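Local coordinates for protein insecticidal Delta-Endotoxin Cry8Ea1 (Bacillus Thuringiensis, PDB 3EB7) that kills insect larvae, notably those of the underground pest Holotrichia parallela, probably by inserting its helical N-terminal domain into gut-cell membranes and forming pores, at residues R108-D113 with W157-T162; Q177-C182 with L539-F544. One frame throughout, in Å; residues are numbered along the deposited sequence.

Interaction 1: residues R108-D113 with W157-T162; sequences RFEILD and WGFSTT
F109, W157 and F159 form an aromatic cluster at one end of the helical bundle that makes up the N-terminal domain of three-domain Cry toxins. F109 sits on helix 99-119, while the other two rings come from the turn leading into helix 161-191.

Two ring pairs make the cluster. W157 turns the edge of its six-membered ring toward the face of F109 in an offset edge-to-face pair, centroids 5.7 Å apart and planes at 60°. The two side chains cross at about a right angle, and W157 CZ3 does the touching, 3.9 Å from F109 CG. With CG anti to the backbone N (chi1 159°), the F109 ring is carried toward the turn and into this pair. F159 meets the same ring obliquely, neither stacked nor edge-to-face: the ring centroids of F109 and F159 are 5.9 Å apart, and F159 CZ approaches F109 CD2 at 4.0 Å.

Beyond the segments, Y167 of helix 161-191 meets both phenylalanines edge-to-face, W92 does the same with W157, and L146 and A150 of helix 133-153 pack on F109. The cluster thus joins several helices of the bundle.

Polar groups add to this: W157 O accepts a hydrogen bond from R106 NE, and S160, at the N-cap of helix 161-191, caps A163 N through a weak bond to OG.

The remaining contact is polar against aromatic. E110 and F159 reach for each other from opposite directions, the carboxylate plane tilted 42° from the ring, and E110 OE2 lies near the ring plane at its edge, 3.3 Å from F159 CE2.

Interaction 2: residues Q177-C182 with L539-F544; sequences QYSDHC and LKYENF
D180 lays its carboxylate across the CB and CG methylenes of K540, the two side chains crossing at about a right angle, with D180 OD2 3.5 Å from K540 CG. Beside this overlap, D180 OD1 accepts a nearly straight hydrogen bond from Y541 N (2.9 Å, 171°) on its syn lone pair, the side facing OD2. Y470 OH also bonds to OD1, and water 1 donates to OD2 while accepting from E542 N. Both carboxylate oxygens are therefore gripped, which fixes the rotation of the group.

K540 bends at chi2 and chi4, and NZ stays 5.3 Å from D180 OD1. Its ammonium instead donates to water 2, which bonds in turn to D180 O, so the lysine reaches the helix backbone through solvent.

Y541 has CG anti to its N (chi1 -176°), and its ring runs past S179 and away from the helix. Y541 CD1 lies 3.9 Å from S179 OG, whose hydrogen bond goes back to I175 O; P223 and R504 also touch the tyrosine.

Here a helix carboxylate receives the backbone N-H at the start of a short 3-10 turn, joining the helical N-terminal domain to the C-terminal β-sandwich of a three-domain Cry toxin.

How the interactions relate
From the N terminus, the chain first runs along helix 99-119, passes through helix 133-153 and returns at 157-162, where interaction 1 closes a loop with 43 residues between its segments. Helix 161-191 follows directly and opens interaction 2, which closes only at 539-544, after 356 intervening residues that include all the strands of the middle domain. The two loops are in series and neither nest nor cross. The loop before helix 161-191 makes interaction 1 within the helical bundle, and a later turn of that helix faces the third domain in interaction 2. Their centres lie about 26 Å apart; interaction 1 ties helices within the bundle, and interaction 2 ties the bundle to the third domain.

Interaction 1: residues R108-D113 with W157-T162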
loop_
_atom_site.group_PDB
_atom_site.type_symbol
_atom_site.label_atom_id
_atom_site.label_comp_id
_atom_site.label_asym_id
_atom_site.label_seq_id
_atom_site.Cartn_x
_atom_site.Cartn_y
_atom_site.Cartn_z
ATOM N N ARG A 108 6.989 -32.706 -3.504
ATOM C CA ARG A 108 6.939 -31.548 -4.399
ATOM C C ARG A 108 7.261 -30.256 -3.633
ATOM O O ARG A 108 7.883 -29.349 -4.171
ATOM C CB ARG A 108 5.557 -31.414 -5.072
ATOM C CG ARG A 108 5.186 -32.502 -6.056
ATOM C CD ARG A 108 6.108 -32.512 -7.241
ATOM N NE ARG A 108 5.892 -33.701 -8.070
ATOM C CZ ARG A 108 6.811 -34.224 -8.895
ATOM N NH1 ARG A 108 8.017 -33.659 -9.016
ATOM N NH2 ARG A 108 6.517 -35.313 -9.608
ATOM N N PHE A 109 6.784 -30.202 -2.387
ATOM C CA PHE A 109 6.928 -29.095 -1.478
ATOM C C PHE A 109 8.397 -28.939 -1.101
ATOM O O PHE A 109 8.910 -27.819 -1.051
ATOM C CB PHE A 109 6.064 -29.340 -0.213
ATOM C CG PHE A 109 6.502 -28.529 0.980
ATOM C CD1 PHE A 109 5.912 -27.290 1.254
ATOM C CD2 PHE A 109 7.543 -28.991 1.819
ATOM C CE1 PHE A 109 6.363 -26.515 2.338
ATOM C CE2 PHE A 109 7.990 -28.242 2.885
ATOM C CZ PHE A 109 7.405 -26.988 3.146
ATOM N N GLU A 110 9.062 -30.062 -0.843
ATOM C CA GLU A 110 10.468 -30.056 -0.453
ATOM C C GLU A 110 11.332 -29.674 -1.623
ATOM O O GLU A 110 12.355 -29.035 -1.457
ATOM C CB GLU A 110 10.900 -31.425 0.065
ATOM C CG GLU A 110 10.288 -31.848 1.418
ATOM C CD GLU A 110 10.581 -33.333 1.759
ATOM O OE1 GLU A 110 11.469 -33.945 1.119
ATOM O OE2 GLU A 110 9.922 -33.892 2.665
ATOM N N ILE A 111 10.915 -30.062 -2.820
ATOM C CA ILE A 111 11.619 -29.630 -4.039
ATOM C C ILE A 111 11.493 -28.118 -4.217
ATOM O O ILE A 111 12.462 -27.459 -4.572
ATOM C CB ILE A 111 11.135 -30.399 -5.322
ATOM C CG1 ILE A 111 11.736 -31.824 -5.356
ATOM C CG2 ILE A 111 11.417 -29.586 -6.611
ATOM C CD1 ILE A 111 10.923 -32.826 -6.155
ATOM N N LEU A 112 10.315 -27.557 -3.959
ATOM C CA LEU A 112 10.158 -26.097 -4.072
ATOM C C LEU A 112 11.015 -25.367 -3.062
ATOM O O LEU A 112 11.773 -24.474 -3.423
ATOM C CB LEU A 112 8.697 -25.654 -3.993
ATOM C CG LEU A 112 7.971 -25.904 -5.310
ATOM C CD1 LEU A 112 6.504 -25.749 -5.090
ATOM C CD2 LEU A 112 8.496 -24.975 -6.455
ATOM N N ASP A 113 10.942 -25.797 -1.810
ATOM C CA ASP A 113 11.657 -25.127 -0.725
ATOM C C ASP A 113 13.153 -25.148 -1.051
ATOM O O ASP A 113 13.863 -24.145 -0.981
ATOM C CB ASP A 113 11.314 -25.798 0.618
ATOM C CG ASP A 113 12.121 -25.243 1.778
ATOM O OD1 ASP A 113 12.790 -26.014 2.480
ATOM O OD2 ASP A 113 12.117 -24.022 1.986
ATOM N N TRP A 157 0.902 -34.517 6.356
ATOM C CA TRP A 157 1.810 -35.173 5.416
ATOM C C TRP A 157 2.867 -36.000 6.114
ATOM O O TRP A 157 3.744 -36.561 5.450
ATOM C CB TRP A 157 2.546 -34.170 4.522
ATOM C CG TRP A 157 1.679 -33.225 3.741
ATOM C CD1 TRP A 157 0.359 -33.404 3.376
ATOM C CD2 TRP A 157 2.074 -31.956 3.198
ATOM N NE1 TRP A 157 -0.077 -32.321 2.646
ATOM C CE2 TRP A 157 0.952 -31.423 2.518
ATOM C CE3 TRP A 157 3.267 -31.229 3.206
ATOM C CZ2 TRP A 157 0.990 -30.183 1.875
ATOM C CZ3 TRP A 157 3.313 -30.004 2.563
ATOM C CH2 TRP A 157 2.175 -29.484 1.913
ATOM N N GLY A 158 2.822 -36.054 7.442
ATOM C CA GLY A 158 3.765 -36.882 8.189
ATOM C C GLY A 158 5.144 -36.292 8.472
ATOM O O GLY A 158 6.128 -37.039 8.712
ATOM N N PHE A 159 5.242 -34.966 8.470
ATOM C CA PHE A 159 6.457 -34.346 8.970
ATOM C C PHE A 159 6.520 -34.560 10.474
ATOM O O PHE A 159 5.483 -34.644 11.143
ATOM C CB PHE A 159 6.523 -32.857 8.647
ATOM C CG PHE A 159 6.904 -32.559 7.231
ATOM C CD1 PHE A 159 6.043 -31.830 6.411
ATOM C CD2 PHE A 159 8.131 -32.982 6.717
ATOM C CE1 PHE A 159 6.376 -31.524 5.088
ATOM C CE2 PHE A 159 8.491 -32.686 5.390
ATOM C CZ PHE A 159 7.609 -31.956 4.570
ATOM N N SER A 160 7.741 -34.682 10.996
ATOM C CA SER A 160 7.938 -34.736 12.432
ATOM C C SER A 160 7.758 -33.344 13.009
ATOM O O SER A 160 7.789 -32.328 12.285
ATOM C CB SER A 160 9.316 -35.317 12.788
ATOM O OG SER A 160 10.378 -34.551 12.252
ATOM N N THR A 161 7.549 -33.309 14.313
ATOM C CA THR A 161 7.506 -32.066 15.052
ATOM C C THR A 161 8.795 -31.266 14.849
ATOM O O THR A 161 8.752 -30.086 14.661
ATOM C CB THR A 161 7.168 -32.323 16.543
ATOM O OG1 THR A 161 5.848 -32.907 16.627
ATOM C CG2 THR A 161 7.184 -30.992 17.351
ATOM N N THR A 162 9.936 -31.923 14.855
ATOM C CA THR A 162 11.206 -31.253 14.544
ATOM C C THR A 162 11.238 -30.550 13.152
ATOM O O THR A 162 11.556 -29.373 13.086
ATOM C CB THR A 162 12.430 -32.217 14.760
ATOM O OG1 THR A 162 12.419 -32.695 16.115
ATOM C CG2 THR A 162 13.752 -31.510 14.510
#

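Interaction 2: residues Q177-C182 with L539-F544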
loop_
_atom_site.group_PDB
_atom_site.type_symbol
_atom_site.label_atom_id
_atom_site.label_comp_id
_atom_site.label_asym_id
_atom_site.label_seq_id
_atom_site.Cartn_x
_atom_site.Cartn_y
_atom_site.Cartn_z
ATOM N N GLN A 177 14.228 -11.379 7.194
ATOM C CA GLN A 177 15.265 -11.143 6.180
ATOM C C GLN A 177 14.710 -10.558 4.868
ATOM O O GLN A 177 15.253 -9.596 4.358
ATOM C CB GLN A 177 16.051 -12.437 5.916
ATOM C CG GLN A 177 16.868 -12.374 4.619
ATOM C CD GLN A 177 17.670 -13.650 4.279
ATOM O OE1 GLN A 177 18.257 -14.299 5.157
ATOM N NE2 GLN A 177 17.695 -14.003 2.987
ATOM N N TYR A 178 13.635 -11.145 4.333
ATOM C CA TYR A 178 12.982 -10.658 3.112
ATOM C C TYR A 178 12.368 -9.271 3.317
ATOM O O TYR A 178 12.425 -8.450 2.430
ATOM C CB TYR A 178 11.893 -11.636 2.609
ATOM C CG TYR A 178 12.371 -13.033 2.171
ATOM C CD1 TYR A 178 11.478 -14.103 2.108
ATOM C CD2 TYR A 178 13.698 -13.275 1.838
ATOM C CE1 TYR A 178 11.892 -15.372 1.728
ATOM C CE2 TYR A 178 14.139 -14.541 1.456
ATOM C CZ TYR A 178 13.238 -15.592 1.395
ATOM O OH TYR A 178 13.671 -16.847 0.985
ATOM N N SER A 179 11.774 -9.003 4.479
ATOM C CA SER A 179 11.241 -7.674 4.726
ATOM C C SER A 179 12.375 -6.653 4.699
ATOM O O SER A 179 12.276 -5.618 4.038
ATOM C CB SER A 179 10.476 -7.607 6.052
ATOM O OG SER A 179 9.404 -8.529 6.094
ATOM N N ASP A 180 13.469 -6.970 5.380
ATOM C CA ASP A 180 14.601 -6.034 5.526
ATOM C C ASP A 180 15.251 -5.716 4.189
ATOM O O ASP A 180 15.491 -4.552 3.878
ATOM C CB ASP A 180 15.625 -6.598 6.524
ATOM C CG ASP A 180 15.178 -6.426 7.986
ATOM O OD1 ASP A 180 14.241 -5.621 8.267
ATOM O OD2 ASP A 180 15.798 -7.074 8.875
ATOM N N HIS A 181 15.461 -6.747 3.372
ATOM C CA HIS A 181 16.035 -6.569 2.041
ATOM C C HIS A 181 15.163 -5.619 1.167
ATOM O O HIS A 181 15.663 -4.671 0.576
ATOM C CB HIS A 181 16.268 -7.946 1.384
ATOM C CG HIS A 181 16.783 -7.860 -0.023
ATOM N ND1 HIS A 181 18.131 -7.871 -0.330
ATOM C CD2 HIS A 181 16.130 -7.723 -1.200
ATOM C CE1 HIS A 181 18.283 -7.782 -1.635
ATOM N NE2 HIS A 181 17.088 -7.690 -2.193
ATOM N N CYS A 182 13.858 -5.864 1.134
ATOM C CA CYS A 182 12.879 -5.005 0.451
ATOM C C CYS A 182 12.919 -3.529 0.867
ATOM O O CYS A 182 13.063 -2.638 0.026
ATOM C CB CYS A 182 11.463 -5.525 0.711
ATOM S SG CYS A 182 11.075 -7.065 -0.169
ATOM N N LEU A 539 15.900 1.152 12.186
ATOM C CA LEU A 539 14.958 0.140 12.702
ATOM C C LEU A 539 14.771 -0.968 11.680
ATOM O O LEU A 539 14.736 -0.711 10.504
ATOM C CB LEU A 539 13.606 0.740 13.114
ATOM C CG LEU A 539 13.696 1.870 14.134
ATOM C CD1 LEU A 539 12.304 2.417 14.560
ATOM C CD2 LEU A 539 14.543 1.458 15.368
ATOM N N LYS A 540 14.667 -2.196 12.146
ATOM C CA LYS A 540 14.494 -3.355 11.280
ATOM C C LYS A 540 13.240 -4.125 11.627
ATOM O O LYS A 540 12.590 -3.826 12.629
ATOM C CB LYS A 540 15.723 -4.242 11.370
ATOM C CG LYS A 540 16.681 -4.011 10.196
ATOM C CD LYS A 540 17.656 -2.928 10.448
ATOM C CE LYS A 540 18.746 -2.920 9.369
ATOM N NZ LYS A 540 18.385 -2.245 8.098
ATOM N N TYR A 541 12.894 -5.116 10.812
ATOM C CA TYR A 541 11.730 -5.956 11.081
ATOM C C TYR A 541 11.654 -6.458 12.540
ATOM O O TYR A 541 10.625 -6.305 13.176
ATOM C CB TYR A 541 11.643 -7.149 10.116
ATOM C CG TYR A 541 10.380 -7.918 10.368
ATOM C CD1 TYR A 541 9.160 -7.486 9.827
ATOM C CD2 TYR A 541 10.372 -9.021 11.239
ATOM C CE1 TYR A 541 7.954 -8.162 10.114
ATOM C CE2 TYR A 541 9.182 -9.707 11.542
ATOM C CZ TYR A 541 7.980 -9.268 10.964
ATOM O OH TYR A 541 6.814 -9.950 11.220
ATOM N N GLU A 542 12.750 -7.041 13.046
ATOM C CA GLU A 542 12.838 -7.594 14.423
ATOM C C GLU A 542 12.549 -6.603 15.590
ATOM O O GLU A 542 12.220 -7.032 16.698
ATOM C CB GLU A 542 14.205 -8.230 14.647
ATOM C CG GLU A 542 15.340 -7.212 14.561
ATOM C CD GLU A 542 16.697 -7.781 15.016
ATOM O OE1 GLU A 542 17.454 -7.021 15.692
ATOM O OE2 GLU A 542 16.989 -8.987 14.713
ATOM N N ASN A 543 12.684 -5.302 15.325
ATOM C CA ASN A 543 12.346 -4.265 16.280
ATOM C C ASN A 543 10.839 -4.035 16.435
ATOM O O ASN A 543 10.425 -3.224 17.252
ATOM C CB ASN A 543 13.029 -2.939 15.897
ATOM C CG ASN A 543 14.562 -3.060 15.818
ATOM O OD1 ASN A 543 15.215 -3.543 16.751
ATOM N ND2 ASN A 543 15.129 -2.596 14.717
ATOM N N PHE A 544 10.008 -4.752 15.686
ATOM C CA PHE A 544 8.550 -4.681 15.931
ATOM C C PHE A 544 8.048 -5.814 16.777
ATOM O O PHE A 544 8.411 -6.960 16.531
ATOM C CB PHE A 544 7.808 -4.592 14.606
ATOM C CG PHE A 544 8.132 -3.341 13.879
ATOM C CD1 PHE A 544 9.132 -3.331 12.924
ATOM C CD2 PHE A 544 7.485 -2.147 14.221
ATOM C CE1 PHE A 544 9.460 -2.152 12.284
ATOM C CE2 PHE A 544 7.804 -0.970 13.594
ATOM C CZ PHE A 544 8.784 -0.956 12.625
HETATM O O HOH W 1 15.126 -7.938 11.367
HETATM O O HOH W 2 16.233 -2.132 5.948
#